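Local coordinates for DinB-like domain-containing protein (Enterococcus faecalis, PDB 3CEX), which is of unknown function but belongs to the DinB superfamily, is mostly helical and forms a two-chain assembly in the crystal, at residues E22-Q27 / G160-T165; N34-P39 / E95-V100; Q72-K77 / K104-D109; S120-I125 / V146-A151. All coordinates share one frame; numbering follows the deposited sequence.

Contact 1 (E22-Q27 / G160-T165)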
loop_
_atom_site.group_PDB
_atom_site.type_symbol
_atom_site.label_atom_id
_atom_site.label_comp_id
_atom_site.label_asym_id
_atom_site.label_seq_id
_atom_site.Cartn_x
_atom_site.Cartn_y
_atom_site.Cartn_z
ATOM N N GLU A 22 -11.127 -5.625 -4.992
ATOM C CA GLU A 22 -12.496 -5.940 -5.387
ATOM C C GLU A 22 -13.272 -4.728 -5.969
ATOM O O GLU A 22 -13.985 -4.889 -6.945
ATOM C CB GLU A 22 -13.272 -6.577 -4.225
ATOM C CG GLU A 22 -12.840 -7.992 -3.836
ATOM C CD GLU A 22 -12.781 -9.033 -4.999
ATOM O OE1 GLU A 22 -13.652 -9.045 -5.891
ATOM O OE2 GLU A 22 -11.832 -9.844 -4.998
ATOM N N GLU A 23 -13.140 -3.537 -5.391
ATOM C CA GLU A 23 -13.821 -2.345 -5.904
ATOM C C GLU A 23 -13.306 -1.970 -7.289
ATOM O O GLU A 23 -14.063 -1.497 -8.124
ATOM C CB GLU A 23 -13.617 -1.121 -4.997
ATOM C CG GLU A 23 -14.198 -1.253 -3.625
ATOM C CD GLU A 23 -13.762 -0.153 -2.626
ATOM O OE1 GLU A 23 -12.706 0.523 -2.829
ATOM O OE2 GLU A 23 -14.492 0.018 -1.625
ATOM N N THR A 24 -12.011 -2.138 -7.515
ATOM C CA THR A 24 -11.423 -1.876 -8.820
ATOM C C THR A 24 -11.904 -2.883 -9.884
ATOM O O THR A 24 -12.382 -2.485 -10.944
ATOM C CB THR A 24 -9.861 -1.797 -8.703
ATOM O OG1 THR A 24 -9.507 -0.475 -8.315
ATOM C CG2 THR A 24 -9.164 -2.120 -9.992
ATOM N N LEU A 25 -11.799 -4.174 -9.576
ATOM C CA LEU A 25 -12.242 -5.235 -10.469
ATOM C C LEU A 25 -13.716 -5.119 -10.867
ATOM O O LEU A 25 -14.047 -5.374 -11.996
ATOM C CB LEU A 25 -11.999 -6.607 -9.838
ATOM C CG LEU A 25 -12.095 -7.802 -10.770
ATOM C CD1 LEU A 25 -11.024 -7.750 -11.887
ATOM C CD2 LEU A 25 -11.955 -9.082 -9.910
ATOM N N ALA A 26 -14.567 -4.732 -9.925
ATOM C CA ALA A 26 -15.988 -4.527 -10.172
ATOM C C ALA A 26 -16.251 -3.491 -11.273
ATOM O O ALA A 26 -17.323 -3.505 -11.854
ATOM C CB ALA A 26 -16.763 -4.124 -8.857
ATOM N N GLN A 27 -15.306 -2.589 -11.558
ATOM C CA GLN A 27 -15.534 -1.582 -12.608
ATOM C C GLN A 27 -15.111 -2.055 -13.979
ATOM O O GLN A 27 -15.296 -1.320 -14.945
ATOM C CB GLN A 27 -14.828 -0.266 -12.276
ATOM C CG GLN A 27 -15.321 0.344 -10.962
ATOM C CD GLN A 27 -14.525 1.560 -10.568
ATOM O OE1 GLN A 27 -14.515 2.583 -11.292
ATOM N NE2 GLN A 27 -13.838 1.471 -9.420
ATOM N N GLY A 160 -2.891 -0.239 -4.585
ATOM C CA GLY A 160 -2.750 1.108 -5.096
ATOM C C GLY A 160 -2.397 1.129 -6.558
ATOM O O GLY A 160 -2.961 1.915 -7.327
ATOM N N GLN A 161 -1.458 0.269 -6.955
ATOM C CA GLN A 161 -1.090 0.204 -8.388
ATOM C C GLN A 161 -2.277 -0.212 -9.242
ATOM O O GLN A 161 -2.447 0.258 -10.358
ATOM C CB GLN A 161 0.124 -0.744 -8.575
ATOM C CG GLN A 161 1.412 -0.168 -8.025
ATOM C CD GLN A 161 2.604 -1.129 -8.055
ATOM O OE1 GLN A 161 2.435 -2.321 -8.322
ATOM N NE2 GLN A 161 3.817 -0.595 -7.816
ATOM N N ALA A 162 -3.110 -1.110 -8.737
ATOM C CA ALA A 162 -4.307 -1.567 -9.503
ATOM C C ALA A 162 -5.257 -0.435 -9.845
ATOM O O ALA A 162 -5.842 -0.421 -10.924
ATOM C CB ALA A 162 -5.055 -2.663 -8.744
ATOM N N VAL A 163 -5.406 0.519 -8.932
ATOM C CA VAL A 163 -6.207 1.724 -9.197
ATOM C C VAL A 163 -5.682 2.514 -10.388
ATOM O O VAL A 163 -6.450 2.950 -11.246
ATOM C CB VAL A 163 -6.223 2.623 -7.974
ATOM C CG1 VAL A 163 -6.865 3.961 -8.300
ATOM C CG2 VAL A 163 -6.940 1.913 -6.803
ATOM N N TYR A 164 -4.361 2.674 -10.441
ATOM C CA TYR A 164 -3.697 3.377 -11.542
ATOM C C TYR A 164 -3.836 2.651 -12.879
ATOM O O TYR A 164 -4.140 3.271 -13.883
ATOM C CB TYR A 164 -2.230 3.710 -11.142
ATOM C CG TYR A 164 -2.076 5.073 -10.472
ATOM C CD1 TYR A 164 -3.136 5.689 -9.823
ATOM C CD2 TYR A 164 -0.878 5.754 -10.497
ATOM C CE1 TYR A 164 -3.013 6.957 -9.245
ATOM C CE2 TYR A 164 -0.758 7.008 -9.937
ATOM C CZ TYR A 164 -1.837 7.599 -9.302
ATOM O OH TYR A 164 -1.726 8.855 -8.727
ATOM N N THR A 165 -3.589 1.349 -12.903
ATOM C CA THR A 165 -3.788 0.593 -14.127
ATOM C C THR A 165 -5.235 0.726 -14.618
ATOM O O THR A 165 -5.490 0.871 -15.811
ATOM C CB THR A 165 -3.521 -0.886 -13.905
ATOM O OG1 THR A 165 -2.130 -1.079 -13.648
ATOM C CG2 THR A 165 -3.930 -1.692 -15.166
#

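Contact 2 (N34-P39 / E95-V100)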
loop_
_atom_site.group_PDB
_atom_site.type_symbol
_atom_site.label_atom_id
_atom_site.label_comp_id
_atom_site.label_asym_id
_atom_site.label_seq_id
_atom_site.Cartn_x
_atom_site.Cartn_y
_atom_site.Cartn_z
ATOM N N ASN A 34 -7.610 -7.943 -17.989
ATOM C CA ASN A 34 -6.462 -8.621 -18.612
ATOM C C ASN A 34 -5.506 -7.693 -19.375
ATOM O O ASN A 34 -4.494 -8.145 -19.893
ATOM C CB ASN A 34 -6.979 -9.676 -19.610
ATOM C CG ASN A 34 -7.564 -10.891 -18.933
ATOM O OD1 ASN A 34 -7.227 -11.197 -17.798
ATOM N ND2 ASN A 34 -8.408 -11.612 -19.647
ATOM N N THR A 35 -5.848 -6.414 -19.496
ATOM C CA THR A 35 -5.114 -5.513 -20.354
ATOM C C THR A 35 -3.937 -4.893 -19.635
ATOM O O THR A 35 -4.104 -4.231 -18.586
ATOM C CB THR A 35 -6.014 -4.407 -20.890
ATOM O OG1 THR A 35 -7.024 -5.013 -21.703
ATOM C CG2 THR A 35 -5.209 -3.380 -21.743
HETATM N N MSE A 36 -2.741 -5.071 -20.204
HETATM C CA MSE A 36 -1.579 -4.395 -19.615
HETATM C C MSE A 36 -1.251 -3.168 -20.445
HETATM O O MSE A 36 -0.978 -3.285 -21.643
HETATM C CB MSE A 36 -0.419 -5.367 -19.307
HETATM C CG MSE A 36 0.503 -5.766 -20.356
HETATM SE SE MSE A 36 1.941 -6.843 -19.492
HETATM C CE MSE A 36 3.161 -5.464 -18.873
ATOM N N PRO A 37 -1.413 -1.966 -19.851
ATOM C CA PRO A 37 -1.288 -0.744 -20.645
ATOM C C PRO A 37 0.127 -0.347 -21.127
ATOM O O PRO A 37 0.242 0.527 -21.984
ATOM C CB PRO A 37 -1.915 0.350 -19.746
ATOM C CG PRO A 37 -1.945 -0.177 -18.395
ATOM C CD PRO A 37 -1.794 -1.681 -18.456
ATOM N N ALA A 38 1.176 -0.995 -20.628
ATOM C CA ALA A 38 2.556 -0.641 -20.998
ATOM C C ALA A 38 3.483 -1.736 -20.503
ATOM O O ALA A 38 3.123 -2.489 -19.602
ATOM C CB ALA A 38 2.964 0.721 -20.387
ATOM N N PRO A 39 4.690 -1.840 -21.094
ATOM C CA PRO A 39 5.635 -2.883 -20.661
ATOM C C PRO A 39 5.857 -3.018 -19.156
ATOM O O PRO A 39 6.010 -4.145 -18.669
ATOM C CB PRO A 39 6.931 -2.498 -21.396
ATOM C CG PRO A 39 6.447 -1.834 -22.634
ATOM C CD PRO A 39 5.202 -1.079 -22.253
ATOM N N GLU A 95 6.148 -12.471 -20.327
ATOM C CA GLU A 95 5.592 -13.456 -19.390
ATOM C C GLU A 95 4.404 -12.901 -18.606
ATOM O O GLU A 95 3.407 -13.614 -18.408
ATOM C CB GLU A 95 6.660 -13.964 -18.424
ATOM C CG GLU A 95 7.656 -14.934 -19.066
ATOM C CD GLU A 95 8.805 -15.338 -18.140
ATOM O OE1 GLU A 95 9.173 -14.559 -17.243
ATOM O OE2 GLU A 95 9.384 -16.419 -18.352
ATOM N N ALA A 96 4.500 -11.636 -18.175
ATOM C CA ALA A 96 3.421 -10.974 -17.432
ATOM C C ALA A 96 2.132 -10.863 -18.260
ATOM O O ALA A 96 1.054 -10.984 -17.719
ATOM C CB ALA A 96 3.875 -9.570 -16.914
ATOM N N ALA A 97 2.247 -10.612 -19.565
ATOM C CA ALA A 97 1.083 -10.554 -20.456
ATOM C C ALA A 97 0.342 -11.885 -20.559
ATOM O O ALA A 97 -0.778 -11.917 -21.027
ATOM C CB ALA A 97 1.509 -10.104 -21.856
ATOM N N LYS A 98 0.980 -12.979 -20.148
ATOM C CA LYS A 98 0.366 -14.285 -20.180
ATOM C C LYS A 98 -0.464 -14.566 -18.933
ATOM O O LYS A 98 -1.139 -15.597 -18.863
ATOM C CB LYS A 98 1.430 -15.378 -20.338
ATOM C CG LYS A 98 2.086 -15.368 -21.710
ATOM C CD LYS A 98 2.923 -16.618 -21.912
ATOM C CE LYS A 98 4.181 -16.383 -22.755
ATOM N NZ LYS A 98 4.132 -17.092 -24.032
ATOM N N VAL A 99 -0.407 -13.678 -17.939
ATOM C CA VAL A 99 -1.264 -13.856 -16.781
ATOM C C VAL A 99 -2.598 -13.188 -17.120
ATOM O O VAL A 99 -2.766 -11.980 -16.982
ATOM C CB VAL A 99 -0.649 -13.318 -15.496
ATOM C CG1 VAL A 99 -1.640 -13.528 -14.333
ATOM C CG2 VAL A 99 0.724 -14.014 -15.208
ATOM N N VAL A 100 -3.515 -14.001 -17.642
ATOM C CA VAL A 100 -4.841 -13.570 -18.044
ATOM C C VAL A 100 -5.830 -14.632 -17.568
ATOM O O VAL A 100 -5.452 -15.790 -17.393
ATOM C CB VAL A 100 -4.954 -13.363 -19.592
ATOM C CG1 VAL A 100 -4.048 -12.226 -20.031
ATOM C CG2 VAL A 100 -4.632 -14.666 -20.380
HETATM O O HOH W 1 -2.097 -8.966 -20.648
#

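Contact 3 (Q72-K77 / K104-D109)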
loop_
_atom_site.group_PDB
_atom_site.type_symbol
_atom_site.label_atom_id
_atom_site.label_comp_id
_atom_site.label_asym_id
_atom_site.label_seq_id
_atom_site.Cartn_x
_atom_site.Cartn_y
_atom_site.Cartn_z
ATOM N N GLN A 72 -4.940 -26.579 -3.442
ATOM C CA GLN A 72 -6.363 -26.395 -3.807
ATOM C C GLN A 72 -6.559 -26.360 -5.333
ATOM O O GLN A 72 -7.652 -26.111 -5.819
ATOM C CB GLN A 72 -6.921 -25.122 -3.184
ATOM C CG GLN A 72 -7.182 -25.210 -1.696
ATOM C CD GLN A 72 -7.665 -23.909 -1.095
ATOM O OE1 GLN A 72 -7.807 -22.903 -1.773
ATOM N NE2 GLN A 72 -7.893 -23.921 0.207
ATOM N N HIS A 73 -5.490 -26.607 -6.083
ATOM C CA HIS A 73 -5.564 -26.714 -7.534
ATOM C C HIS A 73 -5.976 -25.442 -8.272
ATOM O O HIS A 73 -6.521 -25.503 -9.357
ATOM C CB HIS A 73 -6.440 -27.927 -7.902
ATOM C CG HIS A 73 -5.959 -29.174 -7.247
ATOM N ND1 HIS A 73 -4.751 -29.752 -7.579
ATOM C CD2 HIS A 73 -6.454 -29.890 -6.210
ATOM C CE1 HIS A 73 -4.550 -30.803 -6.807
ATOM N NE2 HIS A 73 -5.567 -30.908 -5.967
ATOM N N TRP A 74 -5.633 -24.288 -7.719
ATOM C CA TRP A 74 -5.855 -23.041 -8.455
ATOM C C TRP A 74 -5.074 -23.000 -9.764
ATOM O O TRP A 74 -5.547 -22.454 -10.749
ATOM C CB TRP A 74 -5.534 -21.819 -7.599
ATOM C CG TRP A 74 -6.400 -21.683 -6.395
ATOM C CD1 TRP A 74 -6.064 -21.988 -5.113
ATOM C CD2 TRP A 74 -7.750 -21.227 -6.354
ATOM N NE1 TRP A 74 -7.104 -21.727 -4.273
ATOM C CE2 TRP A 74 -8.160 -21.263 -5.008
ATOM C CE3 TRP A 74 -8.646 -20.766 -7.315
ATOM C CZ2 TRP A 74 -9.433 -20.874 -4.603
ATOM C CZ3 TRP A 74 -9.912 -20.394 -6.914
ATOM C CH2 TRP A 74 -10.294 -20.445 -5.572
ATOM N N THR A 75 -3.891 -23.595 -9.790
ATOM C CA THR A 75 -3.112 -23.637 -11.026
ATOM C C THR A 75 -3.889 -24.208 -12.225
ATOM O O THR A 75 -3.745 -23.723 -13.326
ATOM C CB THR A 75 -1.768 -24.370 -10.856
ATOM O OG1 THR A 75 -1.004 -24.196 -12.055
ATOM C CG2 THR A 75 -1.960 -25.862 -10.597
ATOM N N GLU A 76 -4.710 -25.229 -12.001
ATOM C CA GLU A 76 -5.565 -25.812 -13.067
ATOM C C GLU A 76 -6.731 -24.915 -13.492
ATOM O O GLU A 76 -7.133 -24.935 -14.638
ATOM C CB GLU A 76 -6.128 -27.162 -12.630
ATOM C CG GLU A 76 -5.073 -28.262 -12.480
ATOM C CD GLU A 76 -4.546 -28.404 -11.064
ATOM O OE1 GLU A 76 -4.599 -27.423 -10.294
ATOM O OE2 GLU A 76 -4.064 -29.499 -10.715
ATOM N N LYS A 77 -7.260 -24.113 -12.576
ATOM C CA LYS A 77 -8.342 -23.166 -12.895
ATOM C C LYS A 77 -7.851 -22.001 -13.722
ATOM O O LYS A 77 -8.552 -21.520 -14.611
ATOM C CB LYS A 77 -8.955 -22.598 -11.620
ATOM C CG LYS A 77 -9.494 -23.630 -10.637
ATOM C CD LYS A 77 -10.474 -24.546 -11.264
ATOM C CE LYS A 77 -11.726 -23.850 -11.713
ATOM N NZ LYS A 77 -12.709 -24.924 -12.075
ATOM N N LYS A 104 -13.556 -12.968 -14.252
ATOM C CA LYS A 104 -13.103 -12.183 -13.089
ATOM C C LYS A 104 -13.246 -12.929 -11.747
ATOM O O LYS A 104 -12.394 -12.806 -10.883
ATOM C CB LYS A 104 -13.893 -10.883 -12.969
ATOM C CG LYS A 104 -13.587 -9.855 -14.012
ATOM C CD LYS A 104 -14.235 -8.523 -13.691
ATOM C CE LYS A 104 -15.733 -8.571 -13.637
ATOM N NZ LYS A 104 -16.233 -7.262 -13.173
ATOM N N GLN A 105 -14.313 -13.703 -11.599
ATOM C CA GLN A 105 -14.573 -14.443 -10.355
ATOM C C GLN A 105 -13.366 -15.252 -9.868
ATOM O O GLN A 105 -13.134 -15.344 -8.665
ATOM C CB GLN A 105 -15.813 -15.357 -10.493
ATOM C CG GLN A 105 -16.430 -15.893 -9.178
ATOM C CD GLN A 105 -16.839 -14.754 -8.242
ATOM O OE1 GLN A 105 -17.521 -13.826 -8.663
ATOM N NE2 GLN A 105 -16.401 -14.805 -6.992
ATOM N N LEU A 106 -12.584 -15.814 -10.784
ATOM C CA LEU A 106 -11.424 -16.609 -10.380
ATOM C C LEU A 106 -10.418 -15.810 -9.556
ATOM O O LEU A 106 -9.858 -16.304 -8.567
ATOM C CB LEU A 106 -10.729 -17.209 -11.604
ATOM C CG LEU A 106 -9.569 -18.148 -11.304
ATOM C CD1 LEU A 106 -10.000 -19.288 -10.420
ATOM C CD2 LEU A 106 -8.974 -18.662 -12.619
ATOM N N LEU A 107 -10.188 -14.569 -9.980
ATOM C CA LEU A 107 -9.280 -13.667 -9.283
ATOM C C LEU A 107 -9.798 -13.380 -7.885
ATOM O O LEU A 107 -9.041 -13.412 -6.949
ATOM C CB LEU A 107 -9.148 -12.340 -10.041
ATOM C CG LEU A 107 -8.442 -12.354 -11.412
ATOM C CD1 LEU A 107 -8.716 -11.077 -12.182
ATOM C CD2 LEU A 107 -6.943 -12.632 -11.269
ATOM N N SER A 108 -11.102 -13.113 -7.765
ATOM C CA SER A 108 -11.718 -12.832 -6.490
ATOM C C SER A 108 -11.609 -14.016 -5.548
ATOM O O SER A 108 -11.363 -13.845 -4.333
ATOM C CB SER A 108 -13.195 -12.514 -6.653
ATOM O OG SER A 108 -13.356 -11.288 -7.285
ATOM N N ASP A 109 -11.866 -15.207 -6.096
ATOM C CA ASP A 109 -11.857 -16.448 -5.302
ATOM C C ASP A 109 -10.461 -16.813 -4.795
ATOM O O ASP A 109 -10.276 -17.184 -3.603
ATOM C CB ASP A 109 -12.461 -17.603 -6.113
ATOM C CG ASP A 109 -13.945 -17.453 -6.353
ATOM O OD1 ASP A 109 -14.603 -16.590 -5.720
ATOM O OD2 ASP A 109 -14.465 -18.224 -7.195
#

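Contact 4 (S120-I125 / V146-A151)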
loop_
_atom_site.group_PDB
_atom_site.type_symbol
_atom_site.label_atom_id
_atom_site.label_comp_id
_atom_site.label_asym_id
_atom_site.label_seq_id
_atom_site.Cartn_x
_atom_site.Cartn_y
_atom_site.Cartn_z
ATOM N N SER A 120 -5.631 -16.278 9.058
ATOM C CA SER A 120 -5.532 -17.437 9.913
ATOM C C SER A 120 -4.140 -17.549 10.514
ATOM O O SER A 120 -4.015 -17.765 11.698
ATOM C CB SER A 120 -5.842 -18.717 9.142
ATOM O OG SER A 120 -5.663 -19.857 9.977
ATOM N N TYR A 121 -3.110 -17.362 9.701
ATOM C CA TYR A 121 -1.746 -17.438 10.206
ATOM C C TYR A 121 -1.520 -16.331 11.239
ATOM O O TYR A 121 -1.000 -16.594 12.336
ATOM C CB TYR A 121 -0.706 -17.361 9.071
ATOM C CG TYR A 121 0.715 -17.595 9.557
ATOM C CD1 TYR A 121 1.218 -18.879 9.705
ATOM C CD2 TYR A 121 1.542 -16.541 9.883
ATOM C CE1 TYR A 121 2.515 -19.097 10.174
ATOM C CE2 TYR A 121 2.841 -16.754 10.355
ATOM C CZ TYR A 121 3.307 -18.026 10.495
ATOM O OH TYR A 121 4.567 -18.216 10.980
ATOM N N LEU A 122 -1.944 -15.114 10.900
ATOM C CA LEU A 122 -1.752 -13.957 11.765
ATOM C C LEU A 122 -2.445 -14.154 13.110
ATOM O O LEU A 122 -1.950 -13.718 14.147
ATOM C CB LEU A 122 -2.268 -12.655 11.111
ATOM C CG LEU A 122 -1.334 -12.078 10.034
ATOM C CD1 LEU A 122 -1.947 -10.846 9.396
ATOM C CD2 LEU A 122 -0.008 -11.743 10.621
ATOM N N ASP A 123 -3.611 -14.773 13.069
ATOM C CA ASP A 123 -4.386 -15.014 14.280
ATOM C C ASP A 123 -3.787 -16.095 15.172
ATOM O O ASP A 123 -4.119 -16.168 16.360
ATOM C CB ASP A 123 -5.809 -15.388 13.900
ATOM C CG ASP A 123 -6.606 -14.201 13.398
ATOM O OD1 ASP A 123 -6.270 -13.050 13.813
ATOM O OD2 ASP A 123 -7.561 -14.409 12.578
ATOM N N GLN A 124 -2.938 -16.950 14.605
ATOM C CA GLN A 124 -2.391 -18.084 15.354
ATOM C C GLN A 124 -0.907 -17.942 15.697
ATOM O O GLN A 124 -0.420 -18.622 16.593
ATOM C CB GLN A 124 -2.666 -19.396 14.615
ATOM C CG GLN A 124 -4.162 -19.693 14.487
ATOM C CD GLN A 124 -4.454 -20.945 13.673
ATOM O OE1 GLN A 124 -5.099 -20.877 12.620
ATOM N NE2 GLN A 124 -3.988 -22.092 14.155
ATOM N N ILE A 125 -0.194 -17.050 15.021
ATOM C CA ILE A 125 1.204 -16.832 15.348
ATOM C C ILE A 125 1.306 -16.321 16.797
ATOM O O ILE A 125 0.537 -15.451 17.196
ATOM C CB ILE A 125 1.881 -15.862 14.342
ATOM C CG1 ILE A 125 3.410 -15.974 14.412
ATOM C CG2 ILE A 125 1.436 -14.454 14.567
ATOM C CD1 ILE A 125 3.936 -17.392 14.124
ATOM N N VAL A 146 9.702 -9.578 9.779
ATOM C CA VAL A 146 10.083 -8.873 8.550
ATOM C C VAL A 146 9.302 -9.433 7.350
ATOM O O VAL A 146 8.775 -8.695 6.512
ATOM C CB VAL A 146 11.618 -8.937 8.346
ATOM C CG1 VAL A 146 12.009 -8.549 6.920
ATOM C CG2 VAL A 146 12.326 -8.007 9.356
ATOM N N ARG A 147 9.152 -10.755 7.312
ATOM C CA ARG A 147 8.482 -11.401 6.196
ATOM C C ARG A 147 6.985 -11.071 6.203
ATOM O O ARG A 147 6.410 -10.797 5.146
ATOM C CB ARG A 147 8.754 -12.886 6.284
ATOM C CG ARG A 147 8.071 -13.766 5.350
ATOM C CD ARG A 147 8.538 -13.600 3.920
ATOM N NE ARG A 147 9.948 -13.279 3.692
ATOM C CZ ARG A 147 10.922 -14.155 3.445
ATOM N NH1 ARG A 147 10.717 -15.455 3.481
ATOM N NH2 ARG A 147 12.135 -13.708 3.181
ATOM N N LEU A 148 6.375 -11.085 7.385
ATOM C CA LEU A 148 4.982 -10.696 7.558
ATOM C C LEU A 148 4.713 -9.246 7.170
ATOM O O LEU A 148 3.718 -8.966 6.532
ATOM C CB LEU A 148 4.523 -10.928 9.004
ATOM C CG LEU A 148 4.382 -12.420 9.393
ATOM C CD1 LEU A 148 4.123 -12.621 10.898
ATOM C CD2 LEU A 148 3.277 -13.091 8.530
ATOM N N VAL A 149 5.577 -8.332 7.576
ATOM C CA VAL A 149 5.435 -6.927 7.201
ATOM C C VAL A 149 5.581 -6.741 5.671
ATOM O O VAL A 149 4.845 -5.954 5.038
ATOM C CB VAL A 149 6.441 -6.049 7.963
ATOM C CG1 VAL A 149 6.469 -4.626 7.388
ATOM C CG2 VAL A 149 6.138 -6.003 9.450
ATOM N N SER A 150 6.540 -7.467 5.081
ATOM C CA SER A 150 6.751 -7.451 3.652
ATOM C C SER A 150 5.516 -7.934 2.917
ATOM O O SER A 150 5.134 -7.347 1.887
ATOM C CB SER A 150 7.954 -8.328 3.243
ATOM O OG SER A 150 9.142 -7.707 3.665
ATOM N N ALA A 151 4.887 -8.995 3.435
ATOM C CA ALA A 151 3.683 -9.544 2.784
ATOM C C ALA A 151 2.507 -8.583 2.825
ATOM O O ALA A 151 1.830 -8.395 1.810
ATOM C CB ALA A 151 3.323 -10.869 3.331
#

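Contact 1 (E22-Q27 / G160-T165)
T24 carries the contact from the first segment, and its two branches meet two successive residues, A162 and V163. Two residues earlier, E22 OE1 is hydrogen-bonded to S108 of helix 104-124. T24 is buried and points its CB toward segment 160-165. CG2 lies anti to the backbone N and is brought within 3.8 Å of the carbonyl O of A162. The same methyl is 4.3 Å from A162 CB. OG1 is 3.8 Å from V163 CG2, and the T24 and V163 side chains cross at about a right angle. No hydrogen bond joins the two segments. The hydroxyl is instead satisfied next door, because OG1 is hydrogen-bonded to R166, just past the second segment. L25 follows and packs on M48 and L107. Beyond the helix, Q27 folds back. Its NE2 donates to the carbonyl O of E23 at 3.2 Å, fairly straight at 166°, with the donor above the carbonyl plane. The contact thus joins the last turn of helix 8-25 to helix 144-170, and the two run in the same direction here. Helices 44-62 and 104-124 pack nearby, and the second subunit lies against Q161, V163 and Y164.

Contact 2 (N34-P39 / E95-V100)
This is a surface contact between a loop, 34-39, and a segment that leaves helix 93-96 through a turn, in which N34 packs on V100 and M36 on A96 and A97. The N34 and V100 side chains cross at about a right angle. OD1 of N34 is 3.4 Å from V100 CA, and CG of N34 is 3.7 Å from V100 CB. The amide is held by partners outside the segments: OD1 is hydrogen-bonded to T45 and ND2 to V101 O. These fix its rotation against the valine. M36 is a selenomethionine. Its CG sits between the backbone N and the carbonyl carbon (chi1 82°), and the chain then runs extended and bends at chi3 (-85°). SE comes over the A96-A97 peptide, 3.8 Å from A97 N. It also touches A96 CB at 4.2 Å and A97 CB at 4.1 Å. A water lies 2.6 Å from N34 O and 3.3 Å from A97 O, but other acceptors compete for its protons. The loop between helices 30-33 and 44-62 thus lies against helix 93-96 and the type I turn A96-V99. P37 of the loop packs on helix 144-170, and A96 and V99 pack on helix 44-62.

Contact 3 (Q72-K77 / K104-D109)
W74 reaches across to L106 and D109 with the six-membered part of its indole. Its CB points toward segment 104-109, and CG is anti to the carbonyl carbon (chi1 -63°). From there the ring reaches toward helix 104-124. CE3 and CZ3 both meet CD1 of L106, with CZ3 at 3.7 Å; the methyl lies at the ring edge, near its plane. CH2 touches CB of D109 at 3.6 Å, from an oblique direction. CZ2 approaches the D109 carbonyl O at 3.9 Å. On the other side of the indole, NE1 donates to OE1 of Q72 at 2.9 Å, bent to 145° but on a lone pair in the carbonyl plane. That bond helps fix the ring's rotation. L106 is shared with K77: its CD1 is 3.7 Å from K77 CB, and its CD2 is 3.5 Å from K77 O. The lysine chain bends twice and leads its end away. On the facing helix, Q105 NE2 donates to D109 OD1 at 2.8 Å. The contact lays the short helix 74-78 on the first turns of helix 104-124. W74 packs on helix 68-71 and meets the Y110 ring, while L106 reaches F78 and L107 packs on helix 8-25.

Contact 4 (S120-I125 / V146-A151)
L148 has CG anti to its carbonyl carbon (chi1 -70°), which sends the side chain straight across to Y121 and L122. Y121 uses a different setting, with CG on the far side from the backbone N (chi1 -174°). This brings ring atoms CD2 and CE2 to the leucine. The CB of L122 does not point at the other segment, but its branched end reaches L148.

One methyl, CD2 of L148, makes all the close contacts. It lies 4.1 Å from CD2 of Y121 and equally far from CE2 of the same ring. It also stands 4.1 Å from CD2 of L122. The methyl reaches the tyrosine obliquely, and the two side chains cross at about a right angle. The two leucines instead lie alongside each other, running in opposite directions. These are ordinary apolar distances, and no hydrogen bond links the segments.

The polar end of Y121 is dealt with elsewhere, as OH is hydrogen-bonded to R144. Y121 O accepts from both Q124 N, at 3.0 Å, and I125 N, at 2.8 Å. I59 of helix 44-62 packs on both Y121 and L148, and L130 adds to the cover of L148. On the outer side of helix 144-170, S150 OG is hydrogen-bonded to R16 of the second subunit. The segments run antiparallel, and their leucine and tyrosine contacts are interior packing of the four-helix bundle characteristic of the DinB fold.

How the contacts relate
Contacts 1 and 4 are buried, and both use helix 144-170, but they lie on opposite sides of the chain's centre, about 24 Å apart between centres. Contact 4 is purely apolar across its segments, whereas contact 1 adds a hydroxyl and a backbone oxygen to its methyls. Both also border the second subunit. Contacts 2 and 3 lie at the surface. In contact 2 a selenium and an amide join a loop to the turn after a short helix; in contact 3 an indole on a short helix packs on the long helix 104-124. Contacts 3 and 4 share helix 104-124. Contact 1 touches contact 3 through K104 and S108, and contact 2 through T165 on P37.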